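Local coordinates for Cas13d (PDB 6IV9), which binds a CRISPR RNA as its guide and, through two HEPN domains, matures that RNA and cleaves target RNA, at residues Ser368-Phe374 and Phe412-Tyr416; Lys378-Lys382 and Glu440-Glu446; Lys382-Gly388 and Ala447-Trp451. The protein carries 2 engineered substitutions. All blocks are in the same frame, centred on the assembly; numbering follows the deposited sequence.

Interaction 1: residues Ser368-Phe374 and Phe412-Tyr416; sequences SQKNLGF and FCNYY. With nucleotides of chain B.
Ser-368 begins the contact by setting its CB 3.8 Å from Phe-412 CE1, while its OG turns to Asp-362 for a hydrogen bond. Gln-369 follows with CB against Phe-412 CD1 at 3.5 Å. Its CG lies between backbone N and carbonyl carbon (chi1 72°) and the chain then folds at chi2, which brings OE1 over the centre of one Phe-412 face and lets NE2 bond the carbonyl of Phe-363. Lys-370 serves the RNA: its extended chain delivers NZ to OP1 of U34 of chain B at 2.8 Å. Leu-372 returns to the helix and splits its branches, CD2 at the edge of the Phe-412 ring and CD1 4.3 Å from Tyr-416 CD1. At Gly-373, whose positive phi (96°) suits a residue without CB, the backbone N makes a weak bond to O2' of C32 of chain B. In a T-shaped pair the edge of Phe-374 meets the face of Tyr-415, CZ 3.6 Å from Tyr-415 CG, planes at 70°; Asn-414 ND2 covers the opposite face. The linker between helices 353-366 and 376-386 lies between guide RNA and helix 400-418, with helices 420-432 and 436-464 packing round Phe-374.

Interaction 2: residues Lys378-Lys382 and Glu440-Glu446; sequences KLREK and EGIYADE. With nucleotides of chain B.
Lys-378 and Glu-440 are joined by a salt bridge between two helical segments, 378-382 and 440-446, whose axes cross at -68° and approach to 8.8 Å. Lys-378 NZ lies 2.9 Å from Glu-440 OE1, on the syn lone pair of that oxygen, and makes a weaker second bond to OE2, so one ammonium group engages both carboxylate oxygens. Lys-382 NZ adds a long, weak ion pair to the same OE1 at 3.4 Å, completing a salt-bridge network of three residues. One carboxylate thereby serves two lysines a helical turn apart, an arrangement that would be expected to favour its charged form.

The stem of Lys-378 does separate work. CG anti to the backbone N (chi1 -163°) and an extended next bond lay CD over the centre of the Tyr-443 ring, 3.3 Å from the centroid, in a CH-pi contact; the bends at chi3 and chi4 then carry NZ off to the carboxylate. Tyr-443 is fixed at its other end too. Its OH donates to OP1 of C32 of chain B at 2.7 Å, with the phosphate oxygen in the ring plane at the edge, and also takes part in a hydrogen bond with the backbone N of Ser-375. Protein and guide RNA therefore share this one hydroxyl.

Beside the charged groups the contact turns apolar: Leu-379 CD2 rests 3.7 Å from both Tyr-443 CD1 and Glu-446 CB. The carboxylate of Glu-446 leads away, and its OE2 is satisfied by Tyr-415 OH of helix 400-418. Lys-382 CD lies against the backbone of Ala-444. Helix 376-386 thus sits across helix 436-464, with helix 400-418 bordering Leu-379 and helix 420-432 packing on Tyr-443.

Interaction 3: residues Lys382-Gly388 and Ala447-Trp451; sequences KMLEEYG and AAKLW
Met-383 and Ala-447 bring their CA atoms to 5.1 Å where the helical segments 382-386 and 447-451 cross at -79°, close to perpendicular, with axes 9.3 Å apart. Helix 376-386 finishes here: Met-383 O accepts from both Tyr-387 N and Gly-388 N, a forked acceptor at the end of the helix that ties the departing chain to its last turn and presents Tyr-387 to the partner helix.

Small residues permit the close approach. Ala-447 CB fits between Lys-382 CB and Met-383 CG, at 3.7 and 3.8 Å. Beyond CG the methionine chain bends at chi3 (84°), placing CE 3.8 Å from Leu-450 CB and near the plane of the Trp-451 ring, at its edge. The indole is taken over one face by Tyr-387, whose CB stands 3.4 Å from the centroid of the five-membered ring in a CH-pi contact. The phenol continues as an offset stack between the Tyr-387 ring and that five-membered ring of Trp-451, centroids 4.6 Å apart and planes only 17° from parallel. Farther along, Tyr-387 OH packs tightly on Ala-448 CB at 3.2 Å. Gly-388 passes the same indole face, its N toward the rim, and the lack of a side chain lets its backbone run close between Trp-451 and Leu-384.

Contacts between 382-388 and 447-451 are almost all apolar or aromatic, with no hydrogen bond or salt bridge between them. Tyr-387 and Trp-451 bury more area here than any other residue of the two segments, and the hold therefore rests on shape and dispersion rather than on directional polar bonds.

Overall arrangement
Interactions 2 and 3 are successive portions of one crossing between helices 376-386 and 436-464, sharing Lys-382, with centres about 7 Å apart. Interaction 1 joins the linker ahead of the first of these helices to helix 400-418, and its Tyr-415 connects it to both: through the hydroxyl to Glu-446 and by packing on Leu-379 and Leu-450. Chemistry follows position. Contacts 1 and 2 are partly buried and touch the guide RNA, so each combines apolar packing with phosphate or ribose bonds, and 2 adds a salt-bridge network. Interaction 3, farthest from the chain centre yet mostly buried, relies on aromatic and aliphatic packing.

Interaction 1: residues Ser368-Phe374 and Phe412-Tyr416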
loop_
_atom_site.group_PDB
_atom_site.type_symbol
_atom_site.label_atom_id
_atom_site.label_comp_id
_atom_site.label_asym_id
_atom_site.label_seq_id
_atom_site.Cartn_x
_atom_site.Cartn_y
_atom_site.Cartn_z
ATOM N N SER A 368 -5.669 -12.925 14.863
ATOM C CA SER A 368 -4.773 -14.112 14.910
ATOM C C SER A 368 -5.134 -15.088 13.793
ATOM O O SER A 368 -4.278 -15.806 13.345
ATOM C CB SER A 368 -4.783 -14.783 16.240
ATOM O OG SER A 368 -4.072 -14.022 17.170
ATOM N N GLN A 369 -6.360 -15.009 13.287
ATOM C CA GLN A 369 -6.835 -15.863 12.167
ATOM C C GLN A 369 -6.067 -15.518 10.883
ATOM O O GLN A 369 -6.100 -16.306 9.960
ATOM C CB GLN A 369 -8.344 -15.750 11.969
ATOM C CG GLN A 369 -8.791 -14.431 11.378
ATOM C CD GLN A 369 -9.040 -13.397 12.446
ATOM O OE1 GLN A 369 -8.653 -13.566 13.584
ATOM N NE2 GLN A 369 -9.660 -12.299 12.069
ATOM N N LYS A 370 -5.420 -14.359 10.863
ATOM C CA LYS A 370 -4.666 -13.887 9.678
ATOM C C LYS A 370 -3.181 -14.222 9.816
ATOM O O LYS A 370 -2.403 -13.742 9.008
ATOM C CB LYS A 370 -4.937 -12.405 9.452
ATOM C CG LYS A 370 -6.277 -12.116 8.814
ATOM C CD LYS A 370 -6.570 -10.666 8.749
ATOM C CE LYS A 370 -7.809 -10.375 7.949
ATOM N NZ LYS A 370 -7.861 -8.972 7.516
ATOM N N ASN A 371 -2.836 -14.955 10.867
ATOM C CA ASN A 371 -1.449 -15.411 11.104
ATOM C C ASN A 371 -1.383 -16.945 11.221
ATOM O O ASN A 371 -0.527 -17.418 11.929
ATOM C CB ASN A 371 -0.787 -14.654 12.248
ATOM C CG ASN A 371 0.708 -14.828 12.204
ATOM O OD1 ASN A 371 1.267 -15.024 11.141
ATOM N ND2 ASN A 371 1.345 -14.828 13.355
ATOM N N LEU A 372 -2.320 -17.657 10.604
ATOM C CA LEU A 372 -2.437 -19.138 10.629
ATOM C C LEU A 372 -1.568 -19.828 9.561
ATOM O O LEU A 372 -1.248 -20.976 9.763
ATOM C CB LEU A 372 -3.903 -19.469 10.362
ATOM C CG LEU A 372 -4.771 -19.900 11.531
ATOM C CD1 LEU A 372 -4.235 -19.424 12.852
ATOM C CD2 LEU A 372 -6.202 -19.472 11.322
ATOM N N GLY A 373 -1.201 -19.144 8.479
ATOM C CA GLY A 373 -0.439 -19.781 7.390
ATOM C C GLY A 373 -1.332 -20.261 6.256
ATOM O O GLY A 373 -0.862 -20.927 5.373
ATOM N N PHE A 374 -2.610 -19.937 6.329
ATOM C CA PHE A 374 -3.602 -20.221 5.267
ATOM C C PHE A 374 -4.769 -19.246 5.428
ATOM O O PHE A 374 -4.921 -18.683 6.480
ATOM C CB PHE A 374 -4.042 -21.680 5.273
ATOM C CG PHE A 374 -4.465 -22.162 6.626
ATOM C CD1 PHE A 374 -5.753 -21.969 7.073
ATOM C CD2 PHE A 374 -3.562 -22.772 7.466
ATOM C CE1 PHE A 374 -6.133 -22.401 8.328
ATOM C CE2 PHE A 374 -3.942 -23.209 8.717
ATOM C CZ PHE A 374 -5.224 -23.015 9.144
ATOM N N PHE A 412 -11.656 -20.285 12.735
ATOM C CA PHE A 412 -10.440 -19.789 13.414
ATOM C C PHE A 412 -10.190 -20.593 14.690
ATOM O O PHE A 412 -9.108 -21.079 14.894
ATOM C CB PHE A 412 -10.674 -18.334 13.805
ATOM C CG PHE A 412 -9.750 -17.773 14.851
ATOM C CD1 PHE A 412 -8.380 -17.888 14.733
ATOM C CD2 PHE A 412 -10.254 -17.091 15.938
ATOM C CE1 PHE A 412 -7.542 -17.360 15.693
ATOM C CE2 PHE A 412 -9.412 -16.560 16.891
ATOM C CZ PHE A 412 -8.060 -16.699 16.768
ATOM N N CYS A 413 -11.221 -20.770 15.500
ATOM C CA CYS A 413 -11.091 -21.527 16.768
ATOM C C CYS A 413 -10.711 -22.982 16.481
ATOM O O CYS A 413 -9.935 -23.550 17.209
ATOM C CB CYS A 413 -12.375 -21.415 17.573
ATOM S SG CYS A 413 -12.597 -19.766 18.273
ATOM N N ASN A 414 -11.224 -23.526 15.398
ATOM C CA ASN A 414 -10.943 -24.928 15.037
ATOM C C ASN A 414 -9.446 -25.123 14.830
ATOM O O ASN A 414 -8.926 -26.101 15.318
ATOM C CB ASN A 414 -11.613 -25.271 13.718
ATOM C CG ASN A 414 -11.358 -26.698 13.310
ATOM O OD1 ASN A 414 -11.849 -27.611 13.943
ATOM N ND2 ASN A 414 -10.584 -26.887 12.267
ATOM N N TYR A 415 -8.797 -24.204 14.124
ATOM C CA TYR A 415 -7.356 -24.356 13.820
ATOM C C TYR A 415 -6.443 -23.736 14.877
ATOM O O TYR A 415 -5.297 -24.123 14.950
ATOM C CB TYR A 415 -7.087 -23.730 12.460
ATOM C CG TYR A 415 -7.676 -24.496 11.312
ATOM C CD1 TYR A 415 -7.152 -25.711 10.938
ATOM C CD2 TYR A 415 -8.743 -24.001 10.599
ATOM C CE1 TYR A 415 -7.671 -26.419 9.877
ATOM C CE2 TYR A 415 -9.271 -24.689 9.530
ATOM C CZ TYR A 415 -8.732 -25.905 9.175
ATOM O OH TYR A 415 -9.227 -26.590 8.128
ATOM N N TYR A 416 -6.927 -22.730 15.585
ATOM C CA TYR A 416 -6.108 -22.013 16.584
ATOM C C TYR A 416 -6.090 -22.719 17.937
ATOM O O TYR A 416 -5.125 -22.566 18.647
ATOM C CB TYR A 416 -6.666 -20.611 16.770
ATOM C CG TYR A 416 -5.823 -19.679 17.586
ATOM C CD1 TYR A 416 -4.576 -19.276 17.153
ATOM C CD2 TYR A 416 -6.296 -19.174 18.776
ATOM C CE1 TYR A 416 -3.814 -18.393 17.889
ATOM C CE2 TYR A 416 -5.538 -18.306 19.533
ATOM C CZ TYR A 416 -4.298 -17.906 19.084
ATOM O OH TYR A 416 -3.566 -17.042 19.829
ATOM P P C B 32 -1.166 -19.816 1.010
ATOM O OP1 C B 32 -2.508 -20.436 0.771
ATOM O OP2 C B 32 -0.617 -18.927 -0.009
ATOM O "O5'" C B 32 -1.202 -19.130 2.425
ATOM C "C5'" C B 32 -1.594 -17.769 2.656
ATOM C "C4'" C B 32 -1.231 -17.387 4.049
ATOM O "O4'" C B 32 0.206 -17.350 4.166
ATOM C "C3'" C B 32 -1.669 -15.993 4.439
ATOM O "O3'" C B 32 -3.011 -15.997 4.909
ATOM C "C2'" C B 32 -0.684 -15.651 5.533
ATOM O "O2'" C B 32 -1.022 -16.208 6.785
ATOM C "C1'" C B 32 0.596 -16.255 4.979
ATOM N N1 C B 32 1.374 -15.310 4.148
ATOM C C2 C B 32 1.995 -14.229 4.769
ATOM O O2 C B 32 1.823 -14.060 5.980
ATOM N N3 C B 32 2.755 -13.393 4.034
ATOM C C4 C B 32 2.920 -13.615 2.728
ATOM N N4 C B 32 3.697 -12.771 2.045
ATOM C C5 C B 32 2.360 -14.753 2.079
ATOM C C6 C B 32 1.594 -15.567 2.822
ATOM P P C B 33 -4.064 -14.978 4.334
ATOM O OP1 C B 33 -5.302 -15.144 5.127
ATOM O OP2 C B 33 -4.046 -15.050 2.854
ATOM O "O5'" C B 33 -3.430 -13.556 4.684
ATOM C "C5'" C B 33 -3.263 -13.139 6.048
ATOM C "C4'" C B 33 -2.480 -11.877 6.139
ATOM O "O4'" C B 33 -1.102 -12.143 5.787
ATOM C "C3'" C B 33 -2.878 -10.766 5.182
ATOM O "O3'" C B 33 -3.985 -10.042 5.683
ATOM C "C2'" C B 33 -1.622 -9.929 5.162
ATOM O "O2'" C B 33 -1.427 -9.188 6.354
ATOM C "C1'" C B 33 -0.566 -11.025 5.095
ATOM N N1 C B 33 -0.230 -11.399 3.701
ATOM C C2 C B 33 0.688 -10.590 3.027
ATOM O O2 C B 33 1.124 -9.578 3.600
ATOM N N3 C B 33 1.038 -10.906 1.764
ATOM C C4 C B 33 0.481 -11.958 1.157
ATOM N N4 C B 33 0.894 -12.260 -0.067
ATOM C C5 C B 33 -0.428 -12.821 1.831
ATOM C C6 C B 33 -0.735 -12.517 3.099
ATOM P P U B 34 -5.076 -9.519 4.691
ATOM O OP1 U B 34 -5.997 -8.646 5.468
ATOM O OP2 U B 34 -5.576 -10.599 3.868
ATOM O "O5'" U B 34 -4.192 -8.591 3.786
ATOM C "C5'" U B 34 -4.555 -8.293 2.430
ATOM C "C4'" U B 34 -3.427 -7.547 1.776
ATOM O "O4'" U B 34 -2.235 -8.351 1.653
ATOM C "C3'" U B 34 -3.700 -7.073 0.356
ATOM O "O3'" U B 34 -4.484 -5.876 0.468
ATOM C "C2'" U B 34 -2.283 -6.823 -0.138
ATOM O "O2'" U B 34 -1.806 -5.582 0.362
ATOM C "C1'" U B 34 -1.557 -8.026 0.464
ATOM N N1 U B 34 -1.582 -9.219 -0.404
ATOM C C2 U B 34 -0.769 -9.152 -1.512
ATOM O O2 U B 34 -0.095 -8.174 -1.772
ATOM N N3 U B 34 -0.797 -10.252 -2.309
ATOM C C4 U B 34 -1.534 -11.395 -2.124
ATOM O O4 U B 34 -1.388 -12.321 -2.902
ATOM C C5 U B 34 -2.333 -11.410 -0.939
ATOM C C6 U B 34 -2.349 -10.327 -0.150
#

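Interaction 2: residues Lys378-Lys382 and Glu440-Glu446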
loop_
_atom_site.group_PDB
_atom_site.type_symbol
_atom_site.label_atom_id
_atom_site.label_comp_id
_atom_site.label_asym_id
_atom_site.label_seq_id
_atom_site.Cartn_x
_atom_site.Cartn_y
_atom_site.Cartn_z
ATOM N N LYS A 378 -10.720 -17.912 2.548
ATOM C CA LYS A 378 -10.763 -18.778 1.349
ATOM C C LYS A 378 -11.464 -20.094 1.686
ATOM O O LYS A 378 -12.198 -20.578 0.858
ATOM C CB LYS A 378 -9.367 -18.974 0.770
ATOM C CG LYS A 378 -9.340 -19.496 -0.652
ATOM C CD LYS A 378 -7.989 -19.959 -1.078
ATOM C CE LYS A 378 -7.385 -19.107 -2.163
ATOM N NZ LYS A 378 -8.263 -19.048 -3.354
ATOM N N LEU A 379 -11.194 -20.653 2.859
ATOM C CA LEU A 379 -11.849 -21.918 3.258
ATOM C C LEU A 379 -13.357 -21.686 3.365
ATOM O O LEU A 379 -14.101 -22.471 2.811
ATOM C CB LEU A 379 -11.285 -22.370 4.600
ATOM C CG LEU A 379 -9.879 -22.946 4.553
ATOM C CD1 LEU A 379 -9.329 -23.102 5.949
ATOM C CD2 LEU A 379 -9.860 -24.269 3.817
ATOM N N ARG A 380 -13.759 -20.607 4.024
ATOM C CA ARG A 380 -15.200 -20.302 4.170
ATOM C C ARG A 380 -15.807 -20.080 2.784
ATOM O O ARG A 380 -16.886 -20.579 2.539
ATOM C CB ARG A 380 -15.395 -19.080 5.064
ATOM C CG ARG A 380 -16.829 -18.591 5.131
ATOM C CD ARG A 380 -17.030 -17.344 4.317
ATOM N NE ARG A 380 -16.251 -16.272 4.894
ATOM C CZ ARG A 380 -15.961 -15.147 4.280
ATOM N NH1 ARG A 380 -16.356 -14.960 3.039
ATOM N NH2 ARG A 380 -15.285 -14.209 4.910
ATOM N N GLU A 381 -15.108 -19.365 1.913
ATOM C CA GLU A 381 -15.640 -19.110 0.555
ATOM C C GLU A 381 -15.824 -20.434 -0.197
ATOM O O GLU A 381 -16.804 -20.565 -0.875
ATOM C CB GLU A 381 -14.714 -18.178 -0.214
ATOM C CG GLU A 381 -14.873 -16.724 0.152
ATOM C CD GLU A 381 -13.848 -15.821 -0.512
ATOM O OE1 GLU A 381 -14.094 -14.621 -0.581
ATOM O OE2 GLU A 381 -12.805 -16.325 -0.957
ATOM N N LYS A 382 -14.871 -21.350 -0.105
ATOM C CA LYS A 382 -15.008 -22.653 -0.786
ATOM C C LYS A 382 -16.180 -23.431 -0.183
ATOM O O LYS A 382 -16.877 -24.086 -0.933
ATOM C CB LYS A 382 -13.698 -23.435 -0.741
ATOM C CG LYS A 382 -12.522 -22.756 -1.427
ATOM C CD LYS A 382 -11.867 -23.595 -2.498
ATOM C CE LYS A 382 -11.062 -22.802 -3.505
ATOM N NZ LYS A 382 -11.465 -23.085 -4.899
ATOM N N GLU A 440 -5.583 -24.523 -5.074
ATOM C CA GLU A 440 -7.061 -24.402 -5.013
ATOM C C GLU A 440 -7.656 -25.752 -4.606
ATOM O O GLU A 440 -8.571 -25.762 -3.811
ATOM C CB GLU A 440 -7.618 -23.954 -6.355
ATOM C CG GLU A 440 -7.273 -22.523 -6.691
ATOM C CD GLU A 440 -7.510 -21.548 -5.558
ATOM O OE1 GLU A 440 -8.666 -21.178 -5.343
ATOM O OE2 GLU A 440 -6.533 -21.177 -4.888
ATOM N N GLY A 441 -7.110 -26.841 -5.132
ATOM C CA GLY A 441 -7.576 -28.195 -4.803
ATOM C C GLY A 441 -7.390 -28.490 -3.332
ATOM O O GLY A 441 -8.227 -29.141 -2.757
ATOM N N ILE A 442 -6.289 -28.037 -2.757
ATOM C CA ILE A 442 -6.039 -28.278 -1.314
ATOM C C ILE A 442 -7.099 -27.544 -0.484
ATOM O O ILE A 442 -7.599 -28.115 0.453
ATOM C CB ILE A 442 -4.593 -27.905 -0.962
ATOM C CG1 ILE A 442 -3.613 -28.900 -1.577
ATOM C CG2 ILE A 442 -4.420 -27.797 0.532
ATOM C CD1 ILE A 442 -2.252 -28.349 -1.845
ATOM N N TYR A 443 -7.411 -26.306 -0.844
ATOM C CA TYR A 443 -8.441 -25.532 -0.118
ATOM C C TYR A 443 -9.795 -26.226 -0.279
ATOM O O TYR A 443 -10.538 -26.318 0.673
ATOM C CB TYR A 443 -8.466 -24.095 -0.632
ATOM C CG TYR A 443 -7.487 -23.186 0.058
ATOM C CD1 TYR A 443 -7.806 -22.597 1.260
ATOM C CD2 TYR A 443 -6.235 -22.940 -0.468
ATOM C CE1 TYR A 443 -6.922 -21.769 1.916
ATOM C CE2 TYR A 443 -5.333 -22.115 0.177
ATOM C CZ TYR A 443 -5.681 -21.524 1.373
ATOM O OH TYR A 443 -4.827 -20.712 2.034
ATOM N N ALA A 444 -10.080 -26.689 -1.489
ATOM C CA ALA A 444 -11.360 -27.371 -1.757
ATOM C C ALA A 444 -11.462 -28.658 -0.927
ATOM O O ALA A 444 -12.490 -28.862 -0.315
ATOM C CB ALA A 444 -11.473 -27.627 -3.230
ATOM N N ASP A 445 -10.412 -29.469 -0.872
ATOM C CA ASP A 445 -10.467 -30.727 -0.085
ATOM C C ASP A 445 -10.682 -30.392 1.392
ATOM O O ASP A 445 -11.460 -31.061 2.029
ATOM C CB ASP A 445 -9.215 -31.577 -0.282
ATOM C CG ASP A 445 -9.061 -32.111 -1.690
ATOM O OD1 ASP A 445 -10.051 -32.144 -2.410
ATOM O OD2 ASP A 445 -7.946 -32.464 -2.050
ATOM N N GLU A 446 -9.995 -29.376 1.898
ATOM C CA GLU A 446 -10.143 -28.974 3.315
ATOM C C GLU A 446 -11.573 -28.489 3.572
ATOM O O GLU A 446 -12.103 -28.813 4.601
ATOM C CB GLU A 446 -9.114 -27.925 3.716
ATOM C CG GLU A 446 -9.013 -27.736 5.205
ATOM C CD GLU A 446 -8.328 -28.832 5.998
ATOM O OE1 GLU A 446 -7.882 -29.791 5.395
ATOM O OE2 GLU A 446 -8.229 -28.701 7.208
ATOM P P C B 32 -1.166 -19.816 1.010
ATOM O OP1 C B 32 -2.508 -20.436 0.771
ATOM O OP2 C B 32 -0.617 -18.927 -0.009
ATOM O "O5'" C B 32 -1.202 -19.130 2.425
ATOM C "C5'" C B 32 -1.594 -17.769 2.656
ATOM C "C4'" C B 32 -1.231 -17.387 4.049
ATOM O "O4'" C B 32 0.206 -17.350 4.166
ATOM C "C3'" C B 32 -1.669 -15.993 4.439
ATOM O "O3'" C B 32 -3.011 -15.997 4.909
ATOM C "C2'" C B 32 -0.684 -15.651 5.533
ATOM O "O2'" C B 32 -1.022 -16.208 6.785
ATOM C "C1'" C B 32 0.596 -16.255 4.979
ATOM N N1 C B 32 1.374 -15.310 4.148
ATOM C C2 C B 32 1.995 -14.229 4.769
ATOM O O2 C B 32 1.823 -14.060 5.980
ATOM N N3 C B 32 2.755 -13.393 4.034
ATOM C C4 C B 32 2.920 -13.615 2.728
ATOM N N4 C B 32 3.697 -12.771 2.045
ATOM C C5 C B 32 2.360 -14.753 2.079
ATOM C C6 C B 32 1.594 -15.567 2.822
#

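Interaction 3: residues Lys382-Gly388 and Ala447-Trp451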
loop_
_atom_site.group_PDB
_atom_site.type_symbol
_atom_site.label_atom_id
_atom_site.label_comp_id
_atom_site.label_asym_id
_atom_site.label_seq_id
_atom_site.Cartn_x
_atom_site.Cartn_y
_atom_site.Cartn_z
ATOM N N LYS A 382 -14.871 -21.350 -0.105
ATOM C CA LYS A 382 -15.008 -22.653 -0.786
ATOM C C LYS A 382 -16.180 -23.431 -0.183
ATOM O O LYS A 382 -16.877 -24.086 -0.933
ATOM C CB LYS A 382 -13.698 -23.435 -0.741
ATOM C CG LYS A 382 -12.522 -22.756 -1.427
ATOM C CD LYS A 382 -11.867 -23.595 -2.498
ATOM C CE LYS A 382 -11.062 -22.802 -3.505
ATOM N NZ LYS A 382 -11.465 -23.085 -4.899
ATOM N N MET A 383 -16.357 -23.370 1.132
ATOM C CA MET A 383 -17.464 -24.112 1.775
ATOM C C MET A 383 -18.788 -23.583 1.238
ATOM O O MET A 383 -19.652 -24.379 0.931
ATOM C CB MET A 383 -17.448 -23.938 3.296
ATOM C CG MET A 383 -16.372 -24.713 3.996
ATOM S SD MET A 383 -16.048 -24.140 5.657
ATOM C CE MET A 383 -17.305 -25.009 6.581
ATOM N N LEU A 384 -18.934 -22.274 1.172
ATOM C CA LEU A 384 -20.183 -21.668 0.667
ATOM C C LEU A 384 -20.386 -21.942 -0.819
ATOM O O LEU A 384 -21.524 -22.043 -1.225
ATOM C CB LEU A 384 -20.203 -20.179 0.990
ATOM C CG LEU A 384 -20.282 -19.873 2.476
ATOM C CD1 LEU A 384 -20.614 -18.421 2.709
ATOM C CD2 LEU A 384 -21.290 -20.769 3.146
ATOM N N GLU A 385 -19.322 -21.946 -1.608
ATOM C CA GLU A 385 -19.490 -22.168 -3.061
ATOM C C GLU A 385 -20.019 -23.565 -3.366
ATOM O O GLU A 385 -20.904 -23.685 -4.182
ATOM C CB GLU A 385 -18.143 -22.106 -3.765
ATOM C CG GLU A 385 -17.618 -20.712 -3.947
ATOM C CD GLU A 385 -16.151 -20.690 -4.333
ATOM O OE1 GLU A 385 -15.495 -19.669 -4.065
ATOM O OE2 GLU A 385 -15.672 -21.702 -4.897
ATOM N N GLU A 386 -19.351 -24.578 -2.845
ATOM C CA GLU A 386 -19.743 -25.986 -3.064
ATOM C C GLU A 386 -20.971 -26.437 -2.272
ATOM O O GLU A 386 -21.738 -27.212 -2.818
ATOM C CB GLU A 386 -18.578 -26.905 -2.728
ATOM C CG GLU A 386 -17.455 -26.803 -3.727
ATOM C CD GLU A 386 -17.886 -26.684 -5.176
ATOM O OE1 GLU A 386 -17.586 -25.641 -5.798
ATOM O OE2 GLU A 386 -18.502 -27.631 -5.676
ATOM N N TYR A 387 -21.076 -26.072 -1.000
ATOM C CA TYR A 387 -22.155 -26.684 -0.195
ATOM C C TYR A 387 -23.147 -25.708 0.423
ATOM O O TYR A 387 -24.235 -26.156 0.730
ATOM C CB TYR A 387 -21.532 -27.502 0.930
ATOM C CG TYR A 387 -20.323 -28.288 0.512
ATOM C CD1 TYR A 387 -20.457 -29.487 -0.157
ATOM C CD2 TYR A 387 -19.046 -27.838 0.786
ATOM C CE1 TYR A 387 -19.354 -30.213 -0.553
ATOM C CE2 TYR A 387 -17.931 -28.555 0.404
ATOM C CZ TYR A 387 -18.088 -29.751 -0.264
ATOM O OH TYR A 387 -17.013 -30.484 -0.651
ATOM N N GLY A 388 -22.746 -24.476 0.681
ATOM C CA GLY A 388 -23.635 -23.535 1.374
ATOM C C GLY A 388 -24.054 -22.406 0.481
ATOM O O GLY A 388 -24.311 -21.349 0.998
ATOM N N ALA A 447 -12.155 -27.752 2.635
ATOM C CA ALA A 447 -13.528 -27.220 2.781
ATOM C C ALA A 447 -14.520 -28.381 2.902
ATOM O O ALA A 447 -15.463 -28.276 3.652
ATOM C CB ALA A 447 -13.863 -26.338 1.617
ATOM N N ALA A 448 -14.278 -29.449 2.155
ATOM C CA ALA A 448 -15.156 -30.633 2.201
ATOM C C ALA A 448 -15.128 -31.231 3.605
ATOM O O ALA A 448 -16.185 -31.546 4.110
ATOM C CB ALA A 448 -14.676 -31.624 1.190
ATOM N N LYS A 449 -13.951 -31.395 4.197
ATOM C CA LYS A 449 -13.884 -31.935 5.575
ATOM C C LYS A 449 -14.549 -30.952 6.539
ATOM O O LYS A 449 -15.220 -31.391 7.465
ATOM C CB LYS A 449 -12.438 -32.196 5.994
ATOM C CG LYS A 449 -11.644 -33.094 5.061
ATOM C CD LYS A 449 -10.258 -33.378 5.558
ATOM C CE LYS A 449 -9.230 -33.487 4.458
ATOM N NZ LYS A 449 -8.144 -34.429 4.811
ATOM N N LEU A 450 -14.330 -29.658 6.325
ATOM C CA LEU A 450 -14.899 -28.623 7.218
ATOM C C LEU A 450 -16.425 -28.639 7.148
ATOM O O LEU A 450 -17.037 -28.440 8.158
ATOM C CB LEU A 450 -14.309 -27.260 6.861
ATOM C CG LEU A 450 -12.859 -27.057 7.293
ATOM C CD1 LEU A 450 -12.313 -25.750 6.768
ATOM C CD2 LEU A 450 -12.728 -27.117 8.797
ATOM N N TRP A 451 -16.995 -28.860 5.976
ATOM C CA TRP A 451 -18.469 -28.869 5.846
ATOM C C TRP A 451 -19.084 -29.986 6.685
ATOM O O TRP A 451 -20.067 -29.730 7.339
ATOM C CB TRP A 451 -18.881 -29.025 4.396
ATOM C CG TRP A 451 -20.350 -28.839 4.228
ATOM C CD1 TRP A 451 -21.257 -29.777 3.858
ATOM C CD2 TRP A 451 -21.085 -27.625 4.419
ATOM N NE1 TRP A 451 -22.501 -29.227 3.797
ATOM C CE2 TRP A 451 -22.429 -27.912 4.136
ATOM C CE3 TRP A 451 -20.741 -26.328 4.799
ATOM C CZ2 TRP A 451 -23.427 -26.951 4.220
ATOM C CZ3 TRP A 451 -21.727 -25.380 4.881
ATOM C CH2 TRP A 451 -23.051 -25.688 4.600
#